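Local coordinates for protein UDP-N-acetylenolpyruvoylglucosamine reductase (Listeria monocytogenes, PDB 3TX1) that catalyses the NADPH-dependent reduction of UDP-N-acetylenolpyruvoylglucosamine to UDP-N-acetylmuramate with FAD as cofactor, a step of peptidoglycan biosynthesis in cell wall formation, at residues A[115-120]-A[130-135]; A[171-176]-A[181-186]; A[244-249]-A[256-261]; A[271-276]-A[293-298]. One frame throughout, in Å; residues are numbered along the deposited sequence.

Contact 1. Residues A[115-120]-A[130-135]; sequences TQIVAM and KFALNE
The ring of Phe131 meets Ile117 at its edge: CD1 of Ile117 lies near the plane of the ring, 4.3 Å from CD1 of Phe131. Neither face of the ring is engaged by residues 115-120, so strand and helix approach each other without any stacking. The same methyl also lies against Ala132, 3.5 Å from CA of Ala132 and 3.7 Å from its CB. A single carbon thus touches two consecutive residues, Phe131 and Ala132. It gets there because the isoleucine is stretched: CG1 is set anti to the carbonyl carbon, and chi2 of 172° extends the chain to its full length. The CA atoms of Ile117 and Ala132 are 7.4 Å apart, and the short side chain of Ala132 is consistent with this spacing. No hydrogen bond crosses the contact, which is apolar and buried. The polar backbone of Ile117 is instead bonded to Phe210 in strand 204-214, which pairs antiparallel with strand 116-120, while the neighbouring Val118 bonds to Glu111 of strand 110-113. The contact therefore lays helix 125-134 on the antiparallel sheet of the FAD-binding domain. Leu212 and Leu137 also touch Ile117, Leu140 packs on Ala132, and Leu133 of the same helix turns to Ile220, Gln221 and Met224 of helix 217-234.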
loop_
_atom_site.group_PDB
_atom_site.type_symbol
_atom_site.label_atom_id
_atom_site.label_comp_id
_atom_site.label_asym_id
_atom_site.label_seq_id
_atom_site.Cartn_x
_atom_site.Cartn_y
_atom_site.Cartn_z
ATOM N N THR A 115 8.360 25.293 -2.118
ATOM C CA THR A 115 9.002 24.242 -1.330
ATOM C C THR A 115 8.062 23.023 -1.114
ATOM O O THR A 115 8.438 22.017 -0.480
ATOM C CB THR A 115 9.549 24.768 0.022
ATOM O OG1 THR A 115 8.477 25.306 0.796
ATOM C CG2 THR A 115 10.632 25.852 -0.174
ATOM N N GLN A 116 6.867 23.086 -1.701
ATOM C CA GLN A 116 5.863 22.036 -1.521
ATOM C C GLN A 116 5.592 21.120 -2.710
ATOM O O GLN A 116 5.520 21.569 -3.872
ATOM C CB GLN A 116 4.546 22.635 -1.037
ATOM C CG GLN A 116 4.606 23.157 0.386
ATOM C CD GLN A 116 3.242 23.537 0.930
ATOM O OE1 GLN A 116 2.243 23.556 0.210
ATOM N NE2 GLN A 116 3.196 23.836 2.225
ATOM N N ILE A 117 5.393 19.842 -2.388
ATOM C CA ILE A 117 5.066 18.847 -3.396
ATOM C C ILE A 117 3.612 18.318 -3.335
ATOM O O ILE A 117 3.119 17.908 -2.271
ATOM C CB ILE A 117 6.134 17.723 -3.461
ATOM C CG1 ILE A 117 7.379 18.264 -4.188
ATOM C CG2 ILE A 117 5.598 16.507 -4.201
ATOM C CD1 ILE A 117 8.579 17.353 -4.172
ATOM N N VAL A 118 2.927 18.409 -4.479
ATOM C CA VAL A 118 1.559 17.909 -4.634
ATOM C C VAL A 118 1.564 16.742 -5.590
ATOM O O VAL A 118 2.065 16.868 -6.717
ATOM C CB VAL A 118 0.527 19.002 -5.076
ATOM C CG1 VAL A 118 -0.332 18.540 -6.259
ATOM C CG2 VAL A 118 -0.353 19.414 -3.900
ATOM N N ALA A 119 1.005 15.622 -5.118
ATOM C CA ALA A 119 0.922 14.377 -5.890
ATOM C C ALA A 119 -0.439 13.733 -5.760
ATOM O O ALA A 119 -1.010 13.718 -4.673
ATOM C CB ALA A 119 1.982 13.398 -5.418
ATOM N N MET A 120 -0.941 13.187 -6.862
ATOM C CA MET A 120 -2.223 12.502 -6.867
ATOM C C MET A 120 -2.131 11.116 -6.201
ATOM O O MET A 120 -1.035 10.551 -6.079
ATOM C CB MET A 120 -2.786 12.445 -8.275
ATOM C CG MET A 120 -3.458 13.743 -8.637
ATOM S SD MET A 120 -4.196 13.620 -10.256
ATOM C CE MET A 120 -5.375 14.955 -10.143
ATOM N N LYS A 130 11.580 10.810 -6.167
ATOM C CA LYS A 130 12.500 11.119 -7.243
ATOM C C LYS A 130 12.356 12.564 -7.657
ATOM O O LYS A 130 13.349 13.244 -7.962
ATOM C CB LYS A 130 12.267 10.200 -8.447
ATOM C CG LYS A 130 13.061 8.902 -8.329
ATOM C CD LYS A 130 12.912 7.886 -9.470
ATOM C CE LYS A 130 13.516 6.560 -8.977
ATOM N NZ LYS A 130 13.252 5.344 -9.793
ATOM N N PHE A 131 11.111 13.022 -7.676
ATOM C CA PHE A 131 10.778 14.348 -8.081
ATOM C C PHE A 131 11.535 15.204 -7.106
ATOM O O PHE A 131 12.500 15.836 -7.489
ATOM C CB PHE A 131 9.275 14.535 -7.940
ATOM C CG PHE A 131 8.681 15.570 -8.861
ATOM C CD1 PHE A 131 8.454 16.870 -8.422
ATOM C CD2 PHE A 131 8.276 15.215 -10.165
ATOM C CE1 PHE A 131 7.880 17.806 -9.283
ATOM C CE2 PHE A 131 7.700 16.142 -11.024
ATOM C CZ PHE A 131 7.510 17.441 -10.583
ATOM N N ALA A 132 11.145 15.136 -5.834
ATOM C CA ALA A 132 11.741 15.905 -4.703
ATOM C C ALA A 132 13.228 16.208 -4.801
ATOM O O ALA A 132 13.684 17.325 -4.486
ATOM C CB ALA A 132 11.473 15.201 -3.380
ATOM N N LEU A 133 13.961 15.183 -5.211
ATOM C CA LEU A 133 15.389 15.265 -5.425
ATOM C C LEU A 133 15.709 16.156 -6.627
ATOM O O LEU A 133 16.704 16.901 -6.575
ATOM C CB LEU A 133 15.957 13.880 -5.671
ATOM C CG LEU A 133 17.421 13.643 -5.995
ATOM C CD1 LEU A 133 18.162 14.125 -4.753
ATOM C CD2 LEU A 133 17.826 12.222 -6.355
ATOM N N ASN A 134 14.904 16.076 -7.701
ATOM C CA ASN A 134 15.137 16.928 -8.885
ATOM C C ASN A 134 14.917 18.364 -8.558
ATOM O O ASN A 134 15.357 19.223 -9.285
ATOM C CB ASN A 134 14.214 16.579 -10.044
ATOM C CG ASN A 134 14.391 15.159 -10.514
ATOM O OD1 ASN A 134 14.604 14.247 -9.713
ATOM N ND2 ASN A 134 14.289 14.962 -11.825
ATOM N N GLU A 135 14.227 18.627 -7.452
ATOM C CA GLU A 135 13.946 19.994 -7.032
ATOM C C GLU A 135 14.810 20.396 -5.843
ATOM O O GLU A 135 14.744 21.530 -5.369
ATOM C CB GLU A 135 12.464 20.154 -6.684
ATOM C CG GLU A 135 11.520 19.476 -7.664
ATOM C CD GLU A 135 11.562 20.106 -9.042
ATOM O OE1 GLU A 135 11.457 21.346 -9.135
ATOM O OE2 GLU A 135 11.701 19.359 -10.034
#

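Contact 2. Residues A[171-176]-A[181-186]; sequences AATVLT and LKKLKR
Ala172 and Leu184 form one hydrogen-bonded pair of an antiparallel beta hairpin, and Val174 and Lys182 form the next. Leu184 N gives a nearly straight bond of 2.7 Å to Ala172 O, whereas the return bond from Ala172 N to Leu184 O is longer, 3.3 Å, with its donor well above the carbonyl plane. In the second pair Val174 N reaches Lys182 O at 2.9 Å, and Lys182 N reaches Val174 O at 2.8 Å; both bonds of this pair are bent (147° and 142°). Val174 O also receives a CA-H...O contact from Leu181 CA. Between these pairs Thr173 faces Lys183 in a non-hydrogen-bonded pair. Thr173 OG1 is satisfied by Asp207 OD2, and Thr176 OG1 bonds to Thr178 in the turn. On the face of Thr173, its CG2 meets Leu181 CD2 at 3.7 Å; Leu175 CD2 adds a looser apolar touch at 4.1 Å from Leu181 CG. Backbone groups of Ala171, Thr173 and Leu175 bond to strand 204-214, so strand 169-175 runs between that strand and 181-185. Leu175 and Leu181 also lean on helix 64-76, while Val174 and Leu184 pack against Tyr203.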
loop_
_atom_site.group_PDB
_atom_site.type_symbol
_atom_site.label_atom_id
_atom_site.label_comp_id
_atom_site.label_asym_id
_atom_site.label_seq_id
_atom_site.Cartn_x
_atom_site.Cartn_y
_atom_site.Cartn_z
ATOM N N ALA A 171 -1.062 18.688 3.543
ATOM C CA ALA A 171 -2.477 18.689 3.243
ATOM C C ALA A 171 -2.828 17.509 2.341
ATOM O O ALA A 171 -1.971 16.946 1.655
ATOM C CB ALA A 171 -2.832 19.997 2.551
ATOM N N ALA A 172 -4.108 17.161 2.327
ATOM C CA ALA A 172 -4.613 16.095 1.482
ATOM C C ALA A 172 -6.018 16.400 0.977
ATOM O O ALA A 172 -6.832 17.028 1.686
ATOM C CB ALA A 172 -4.623 14.792 2.247
ATOM N N THR A 173 -6.283 15.972 -0.258
ATOM C CA THR A 173 -7.630 16.048 -0.801
ATOM C C THR A 173 -8.231 14.659 -0.676
ATOM O O THR A 173 -7.644 13.676 -1.107
ATOM C CB THR A 173 -7.664 16.432 -2.275
ATOM O OG1 THR A 173 -6.919 17.628 -2.462
ATOM C CG2 THR A 173 -9.112 16.660 -2.720
ATOM N N VAL A 174 -9.434 14.596 -0.158
ATOM C CA VAL A 174 -10.025 13.341 0.133
ATOM C C VAL A 174 -11.531 13.240 -0.201
ATOM O O VAL A 174 -12.202 14.252 -0.426
ATOM C CB VAL A 174 -9.745 13.122 1.625
ATOM C CG1 VAL A 174 -10.986 12.757 2.418
ATOM C CG2 VAL A 174 -8.592 12.174 1.823
ATOM N N LEU A 175 -12.039 12.010 -0.265
ATOM C CA LEU A 175 -13.461 11.755 -0.435
ATOM C C LEU A 175 -13.996 11.034 0.768
ATOM O O LEU A 175 -13.477 10.006 1.192
ATOM C CB LEU A 175 -13.780 10.935 -1.691
ATOM C CG LEU A 175 -13.599 11.557 -3.103
ATOM C CD1 LEU A 175 -14.280 10.685 -4.150
ATOM C CD2 LEU A 175 -14.116 12.978 -3.238
ATOM N N THR A 176 -15.045 11.590 1.334
ATOM C CA THR A 176 -15.713 10.951 2.447
ATOM C C THR A 176 -16.531 9.795 1.873
ATOM O O THR A 176 -16.754 9.704 0.654
ATOM C CB THR A 176 -16.615 11.939 3.188
ATOM O OG1 THR A 176 -17.734 12.276 2.365
ATOM C CG2 THR A 176 -15.846 13.215 3.521
ATOM N N LEU A 181 -15.919 15.868 -1.615
ATOM C CA LEU A 181 -14.535 16.246 -1.385
ATOM C C LEU A 181 -14.384 16.896 -0.025
ATOM O O LEU A 181 -15.276 17.560 0.477
ATOM C CB LEU A 181 -13.968 17.264 -2.368
ATOM C CG LEU A 181 -13.519 16.956 -3.783
ATOM C CD1 LEU A 181 -14.661 17.314 -4.726
ATOM C CD2 LEU A 181 -12.362 17.882 -4.064
ATOM N N LYS A 182 -13.212 16.726 0.550
ATOM C CA LYS A 182 -12.902 17.365 1.787
ATOM C C LYS A 182 -11.411 17.622 1.679
ATOM O O LYS A 182 -10.637 16.693 1.430
ATOM C CB LYS A 182 -13.268 16.480 2.982
ATOM C CG LYS A 182 -13.079 17.203 4.296
ATOM C CD LYS A 182 -13.427 16.379 5.521
ATOM C CE LYS A 182 -13.517 17.281 6.743
ATOM N NZ LYS A 182 -14.666 18.229 6.608
ATOM N N LYS A 183 -11.036 18.895 1.773
ATOM C CA LYS A 183 -9.639 19.337 1.740
ATOM C C LYS A 183 -9.133 19.391 3.178
ATOM O O LYS A 183 -9.691 20.103 4.006
ATOM C CB LYS A 183 -9.520 20.691 1.023
ATOM C CG LYS A 183 -9.371 20.558 -0.489
ATOM C CD LYS A 183 -9.735 21.829 -1.236
ATOM C CE LYS A 183 -8.800 22.122 -2.421
ATOM N NZ LYS A 183 -8.621 21.015 -3.400
ATOM N N LEU A 184 -8.100 18.616 3.494
ATOM C CA LEU A 184 -7.618 18.542 4.886
ATOM C C LEU A 184 -6.310 19.255 5.137
ATOM O O LEU A 184 -5.517 19.426 4.224
ATOM C CB LEU A 184 -7.483 17.084 5.340
ATOM C CG LEU A 184 -8.737 16.226 5.463
ATOM C CD1 LEU A 184 -8.341 14.774 5.653
ATOM C CD2 LEU A 184 -9.632 16.692 6.598
ATOM N N LYS A 185 -6.099 19.664 6.393
ATOM C CA LYS A 185 -4.841 20.299 6.819
ATOM C C LYS A 185 -4.216 19.506 7.952
ATOM O O LYS A 185 -4.866 18.650 8.575
ATOM C CB LYS A 185 -5.026 21.756 7.281
ATOM C CG LYS A 185 -5.764 22.685 6.323
ATOM C CD LYS A 185 -5.150 22.732 4.929
ATOM C CE LYS A 185 -6.114 23.444 3.983
ATOM N NZ LYS A 185 -5.699 23.386 2.553
ATOM N N ARG A 186 -2.945 19.820 8.201
ATOM C CA ARG A 186 -2.128 19.210 9.236
ATOM C C ARG A 186 -2.914 18.762 10.459
ATOM O O ARG A 186 -2.917 17.571 10.787
ATOM C CB ARG A 186 -1.065 20.210 9.663
ATOM C CG ARG A 186 0.184 20.260 8.800
ATOM C CD ARG A 186 1.342 19.463 9.393
ATOM N NE ARG A 186 2.506 19.591 8.526
ATOM C CZ ARG A 186 3.696 19.046 8.755
ATOM N NH1 ARG A 186 3.916 18.331 9.860
ATOM N NH2 ARG A 186 4.674 19.214 7.865
#

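Contact 3. Residues A[244-249]-A[256-261]; sequences SVFKRP and KLIQDS
Ile258 reaches from helix 254-260 to Phe246 in the loop 244-249. From its CB the side chain divides. CG2, anti to the backbone N, turns aside and packs on CG1 of Val273 at 3.8 Å. CG1, anti to the carbonyl carbon, carries the chain onward in extended form (chi2 -175°) to CD1, the atom that makes the contact. This methyl sits 3.9 Å from CD1 of Phe246 and 4.0 Å from its CE1, approaching the ring obliquely. One face of that ring is covered by the preceding residue, with CG1 of Val245 3.4 Å above its plane and offset toward the rim; Leu311 from a loop and Gln300 of helix 289-307 touch the ring as well. A second apolar touch lies alongside: CG of Pro249 is 3.7 Å from CD1 of Leu257, the two side chains sliding past each other in opposite directions. Val309 touches the proline and Phe307 the leucine. At the C-terminal end of the helix Leu257 O is gripped twice by Ser261, whose N lies 2.8 Å and whose OG lies 3.0 Å from that oxygen, the hydroxyl coming from above the carbonyl plane. Four buried side chains, and no hydrogen bond, join loop and helix, so the fit depends on shape rather than on directed bonds. Ser244, the predicted proton donor, lies in the same loop, Val245 bonds through its backbone to the predicted active-site residue Glu314, and the Phe246 side chain lies about 6 Å from that of Glu314, packing consistent with a loop bordering the active site.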
loop_
_atom_site.group_PDB
_atom_site.type_symbol
_atom_site.label_atom_id
_atom_site.label_comp_id
_atom_site.label_asym_id
_atom_site.label_seq_id
_atom_site.Cartn_x
_atom_site.Cartn_y
_atom_site.Cartn_z
ATOM N N SER A 244 7.217 -6.290 4.927
ATOM C CA SER A 244 7.466 -7.002 6.116
ATOM C C SER A 244 6.036 -7.469 6.414
ATOM O O SER A 244 5.128 -6.663 6.497
ATOM C CB SER A 244 7.988 -6.039 7.176
ATOM O OG SER A 244 8.815 -6.694 8.123
ATOM N N VAL A 245 5.838 -8.774 6.494
ATOM C CA VAL A 245 4.537 -9.371 6.758
ATOM C C VAL A 245 3.952 -9.086 8.164
ATOM O O VAL A 245 2.761 -9.001 8.312
ATOM C CB VAL A 245 4.602 -10.918 6.499
ATOM C CG1 VAL A 245 3.395 -11.636 7.081
ATOM C CG2 VAL A 245 4.695 -11.242 5.016
ATOM N N PHE A 246 4.780 -8.929 9.191
ATOM C CA PHE A 246 4.271 -8.785 10.564
ATOM C C PHE A 246 4.655 -7.500 11.292
ATOM O O PHE A 246 5.709 -6.958 11.062
ATOM C CB PHE A 246 4.775 -9.968 11.426
ATOM C CG PHE A 246 4.272 -11.312 10.975
ATOM C CD1 PHE A 246 5.047 -12.123 10.174
ATOM C CD2 PHE A 246 3.005 -11.759 11.346
ATOM C CE1 PHE A 246 4.572 -13.352 9.758
ATOM C CE2 PHE A 246 2.511 -12.985 10.933
ATOM C CZ PHE A 246 3.299 -13.789 10.140
ATOM N N LYS A 247 3.828 -7.045 12.222
ATOM C CA LYS A 247 4.207 -5.900 13.043
ATOM C C LYS A 247 5.347 -6.372 13.941
ATOM O O LYS A 247 5.573 -7.563 14.097
ATOM C CB LYS A 247 3.027 -5.432 13.902
ATOM C CG LYS A 247 1.745 -5.253 13.111
ATOM C CD LYS A 247 0.579 -4.746 13.952
ATOM C CE LYS A 247 -0.604 -4.376 13.057
ATOM N NZ LYS A 247 -1.628 -3.554 13.764
ATOM N N ARG A 248 6.077 -5.460 14.551
ATOM C CA ARG A 248 7.167 -5.908 15.403
ATOM C C ARG A 248 6.637 -6.183 16.831
ATOM O O ARG A 248 6.101 -5.285 17.491
ATOM C CB ARG A 248 8.333 -4.913 15.367
ATOM C CG ARG A 248 9.619 -5.399 16.025
ATOM C CD ARG A 248 10.603 -4.250 16.274
ATOM N NE ARG A 248 11.552 -3.892 15.191
ATOM C CZ ARG A 248 11.256 -3.309 14.019
ATOM N NH1 ARG A 248 9.995 -3.076 13.662
ATOM N NH2 ARG A 248 12.236 -3.005 13.166
ATOM N N PRO A 249 6.815 -7.416 17.294
ATOM C CA PRO A 249 6.430 -7.791 18.657
ATOM C C PRO A 249 7.321 -7.102 19.686
ATOM O O PRO A 249 8.536 -7.035 19.503
ATOM C CB PRO A 249 6.669 -9.301 18.681
ATOM C CG PRO A 249 7.747 -9.522 17.677
ATOM C CD PRO A 249 7.507 -8.511 16.591
ATOM N N LYS A 256 13.804 -12.082 13.174
ATOM C CA LYS A 256 14.693 -12.875 14.007
ATOM C C LYS A 256 13.943 -14.030 14.591
ATOM O O LYS A 256 14.469 -15.134 14.598
ATOM C CB LYS A 256 15.330 -12.043 15.111
ATOM C CG LYS A 256 16.549 -12.674 15.764
ATOM C CD LYS A 256 17.741 -12.730 14.802
ATOM C CE LYS A 256 19.082 -12.730 15.536
ATOM N NZ LYS A 256 19.249 -13.890 16.459
ATOM N N LEU A 257 12.725 -13.782 15.088
ATOM C CA LEU A 257 11.882 -14.852 15.648
ATOM C C LEU A 257 11.614 -15.919 14.579
ATOM O O LEU A 257 11.793 -17.126 14.776
ATOM C CB LEU A 257 10.542 -14.285 16.067
ATOM C CG LEU A 257 10.347 -13.634 17.425
ATOM C CD1 LEU A 257 8.973 -12.999 17.419
ATOM C CD2 LEU A 257 10.435 -14.674 18.527
ATOM N N ILE A 258 11.189 -15.451 13.420
ATOM C CA ILE A 258 10.886 -16.350 12.377
ATOM C C ILE A 258 12.113 -17.213 12.107
ATOM O O ILE A 258 12.032 -18.446 12.105
ATOM C CB ILE A 258 10.385 -15.580 11.151
ATOM C CG1 ILE A 258 9.127 -14.834 11.565
ATOM C CG2 ILE A 258 10.117 -16.528 10.005
ATOM C CD1 ILE A 258 8.394 -14.081 10.466
ATOM N N GLN A 259 13.258 -16.563 11.948
ATOM C CA GLN A 259 14.479 -17.257 11.607
ATOM C C GLN A 259 14.821 -18.220 12.711
ATOM O O GLN A 259 15.071 -19.392 12.463
ATOM C CB GLN A 259 15.559 -16.255 11.396
ATOM C CG GLN A 259 16.713 -16.738 10.563
ATOM C CD GLN A 259 17.663 -15.601 10.261
ATOM O OE1 GLN A 259 17.598 -14.548 10.886
ATOM N NE2 GLN A 259 18.539 -15.802 9.300
ATOM N N ASP A 260 14.720 -17.745 13.939
ATOM C CA ASP A 260 14.950 -18.586 15.121
ATOM C C ASP A 260 14.011 -19.801 15.245
ATOM O O ASP A 260 14.366 -20.779 15.885
ATOM C CB ASP A 260 14.868 -17.741 16.406
ATOM C CG ASP A 260 16.048 -16.761 16.560
ATOM O OD1 ASP A 260 17.015 -16.796 15.753
ATOM O OD2 ASP A 260 16.012 -15.951 17.517
ATOM N N SER A 261 12.811 -19.731 14.674
ATOM C CA SER A 261 11.878 -20.864 14.758
ATOM C C SER A 261 12.092 -21.925 13.679
ATOM O O SER A 261 11.334 -22.876 13.592
ATOM C CB SER A 261 10.435 -20.374 14.734
ATOM O OG SER A 261 10.242 -19.460 15.801
#

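Contact 4. Residues A[271-276]-A[293-298]; sequences AQVSLK and MNLIAY
Leu295 of helix 289-307 carries the whole contact with strand 271-273, and its interactions are of two kinds, both van der Waals. The first is side chain against side chain. CD2 of Leu295 lies 4.0 Å from CB of Ala271 and 3.9 Å from CG2 of Val273, fitting between two residues that are alternate along the strand. CG2 of Val273 also meets CG of Leu295 at 3.9 Å, and the valine and leucine cross at a slant. The second is side chain against backbone: the same CD2 rests 3.7 Å from Ala271 O and 3.7 Å from Val273 N, a van der Waals contact over the peptides flanking Gln272. With CG anti to the backbone N (chi1 -170°), Leu295 directs its branch toward the strand, whose axis comes within 8.8 Å of that of the helix. No hydrogen bond crosses the contact; polar groups pair within their own segment or elsewhere. Ser274 OG accepts from Lys276 N at 2.7 Å in an ST turn just after the strand, while Gln272, whose CB points away from the helix, bonds through NE2 to Gly265 O. Farther along the helix, the ring of Tyr298 stacks with that of His266. Strand and helix are inclined by 26°, and the contact is plain hydrophobic packing: Leu295, also touching Ile268 of neighbouring strand 267-268, covers this part of the sheet with hydrocarbon.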
loop_
_atom_site.group_PDB
_atom_site.type_symbol
_atom_site.label_atom_id
_atom_site.label_comp_id
_atom_site.label_asym_id
_atom_site.label_seq_id
_atom_site.Cartn_x
_atom_site.Cartn_y
_atom_site.Cartn_z
ATOM N N ALA A 271 4.907 -19.858 -2.387
ATOM C CA ALA A 271 5.238 -18.855 -1.406
ATOM C C ALA A 271 6.397 -19.331 -0.541
ATOM O O ALA A 271 6.496 -20.511 -0.209
ATOM C CB ALA A 271 4.019 -18.557 -0.552
ATOM N N GLN A 272 7.278 -18.411 -0.161
ATOM C CA GLN A 272 8.437 -18.770 0.661
ATOM C C GLN A 272 8.787 -17.727 1.698
ATOM O O GLN A 272 8.720 -16.543 1.424
ATOM C CB GLN A 272 9.651 -19.002 -0.224
ATOM C CG GLN A 272 10.863 -19.524 0.542
ATOM C CD GLN A 272 12.077 -19.674 -0.339
ATOM O OE1 GLN A 272 12.314 -18.842 -1.221
ATOM N NE2 GLN A 272 12.880 -20.711 -0.091
ATOM N N VAL A 273 9.098 -18.161 2.900
ATOM C CA VAL A 273 9.590 -17.236 3.892
ATOM C C VAL A 273 10.965 -16.894 3.357
ATOM O O VAL A 273 11.816 -17.788 3.250
ATOM C CB VAL A 273 9.719 -17.900 5.269
ATOM C CG1 VAL A 273 10.393 -16.965 6.240
ATOM C CG2 VAL A 273 8.347 -18.323 5.762
ATOM N N SER A 274 11.167 -15.635 2.980
ATOM C CA SER A 274 12.376 -15.216 2.260
ATOM C C SER A 274 13.696 -15.700 2.820
ATOM O O SER A 274 13.962 -15.551 3.999
ATOM C CB SER A 274 12.424 -13.692 2.163
ATOM O OG SER A 274 13.724 -13.260 1.858
ATOM N N LEU A 275 14.552 -16.255 1.977
ATOM C CA LEU A 275 15.898 -16.621 2.457
ATOM C C LEU A 275 16.743 -15.388 2.676
ATOM O O LEU A 275 17.834 -15.483 3.191
ATOM C CB LEU A 275 16.654 -17.523 1.485
ATOM C CG LEU A 275 16.197 -18.965 1.417
ATOM C CD1 LEU A 275 16.757 -19.571 0.148
ATOM C CD2 LEU A 275 16.625 -19.737 2.643
ATOM N N LYS A 276 16.252 -14.230 2.279
ATOM C CA LYS A 276 17.049 -13.053 2.483
ATOM C C LYS A 276 16.584 -12.255 3.717
ATOM O O LYS A 276 17.416 -11.735 4.454
ATOM C CB LYS A 276 17.099 -12.210 1.214
ATOM C CG LYS A 276 17.949 -10.980 1.346
ATOM C CD LYS A 276 17.717 -10.178 0.097
ATOM C CE LYS A 276 18.867 -9.217 -0.147
ATOM N NZ LYS A 276 18.748 -8.705 -1.534
ATOM N N MET A 293 -1.740 -17.046 2.813
ATOM C CA MET A 293 -2.516 -17.206 4.046
ATOM C C MET A 293 -2.064 -18.441 4.775
ATOM O O MET A 293 -2.086 -18.494 6.007
ATOM C CB MET A 293 -4.034 -17.351 3.783
ATOM C CG MET A 293 -4.819 -16.178 3.177
ATOM S SD MET A 293 -4.381 -14.498 3.768
ATOM C CE MET A 293 -4.381 -14.587 5.567
ATOM N N ASN A 294 -1.709 -19.466 4.009
ATOM C CA ASN A 294 -1.290 -20.703 4.593
ATOM C C ASN A 294 0.099 -20.579 5.201
ATOM O O ASN A 294 0.354 -21.032 6.311
ATOM C CB ASN A 294 -1.409 -21.843 3.569
ATOM C CG ASN A 294 -2.837 -22.447 3.497
ATOM O OD1 ASN A 294 -3.276 -22.929 2.452
ATOM N ND2 ASN A 294 -3.564 -22.416 4.625
ATOM N N LEU A 295 1.007 -19.915 4.514
ATOM C CA LEU A 295 2.317 -19.741 5.091
ATOM C C LEU A 295 2.259 -18.763 6.281
ATOM O O LEU A 295 2.867 -19.010 7.337
ATOM C CB LEU A 295 3.319 -19.314 4.027
ATOM C CG LEU A 295 4.787 -19.294 4.394
ATOM C CD1 LEU A 295 5.115 -20.532 5.222
ATOM C CD2 LEU A 295 5.606 -19.220 3.105
ATOM N N ILE A 296 1.482 -17.696 6.144
ATOM C CA ILE A 296 1.353 -16.774 7.238
ATOM C C ILE A 296 0.856 -17.511 8.474
ATOM O O ILE A 296 1.443 -17.398 9.544
ATOM C CB ILE A 296 0.398 -15.632 6.909
ATOM C CG1 ILE A 296 1.019 -14.695 5.860
ATOM C CG2 ILE A 296 0.056 -14.845 8.171
ATOM C CD1 ILE A 296 0.102 -13.511 5.503
ATOM N N ALA A 297 -0.191 -18.299 8.342
ATOM C CA ALA A 297 -0.729 -18.974 9.528
ATOM C C ALA A 297 0.243 -20.008 10.127
ATOM O O ALA A 297 0.355 -20.155 11.358
ATOM C CB ALA A 297 -2.069 -19.596 9.223
ATOM N N TYR A 298 0.975 -20.692 9.265
ATOM C CA TYR A 298 1.884 -21.687 9.761
ATOM C C TYR A 298 3.058 -21.043 10.531
ATOM O O TYR A 298 3.527 -21.570 11.550
ATOM C CB TYR A 298 2.329 -22.555 8.605
ATOM C CG TYR A 298 3.279 -23.647 8.944
ATOM C CD1 TYR A 298 2.821 -24.928 9.314
ATOM C CD2 TYR A 298 4.659 -23.434 8.827
ATOM C CE1 TYR A 298 3.720 -25.964 9.579
ATOM C CE2 TYR A 298 5.565 -24.453 9.109
ATOM C CZ TYR A 298 5.096 -25.692 9.481
ATOM O OH TYR A 298 6.042 -26.633 9.752
#

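Overall arrangement
The four contacts follow one another in series along the chain, none enclosing or crossing another. Contact 1 closes the short link from a sheet strand to the helix after it, and contact 2 closes a tight hairpin; their nearest atoms are about 6 Å apart, and both reach the same antiparallel sheet in the FAD-binding part. Beyond helix 217-234, contacts 3 and 4 both lie in the C-terminal part, where contact 3 returns a loop to its following helix and contact 4 spans a longer loop through strand 281-283. These last two touch, Phe246 CZ lying 3.9 Å from Ile296 CG2, and share one core about 34 to 37 Å, centre to centre, from contacts 1 and 2.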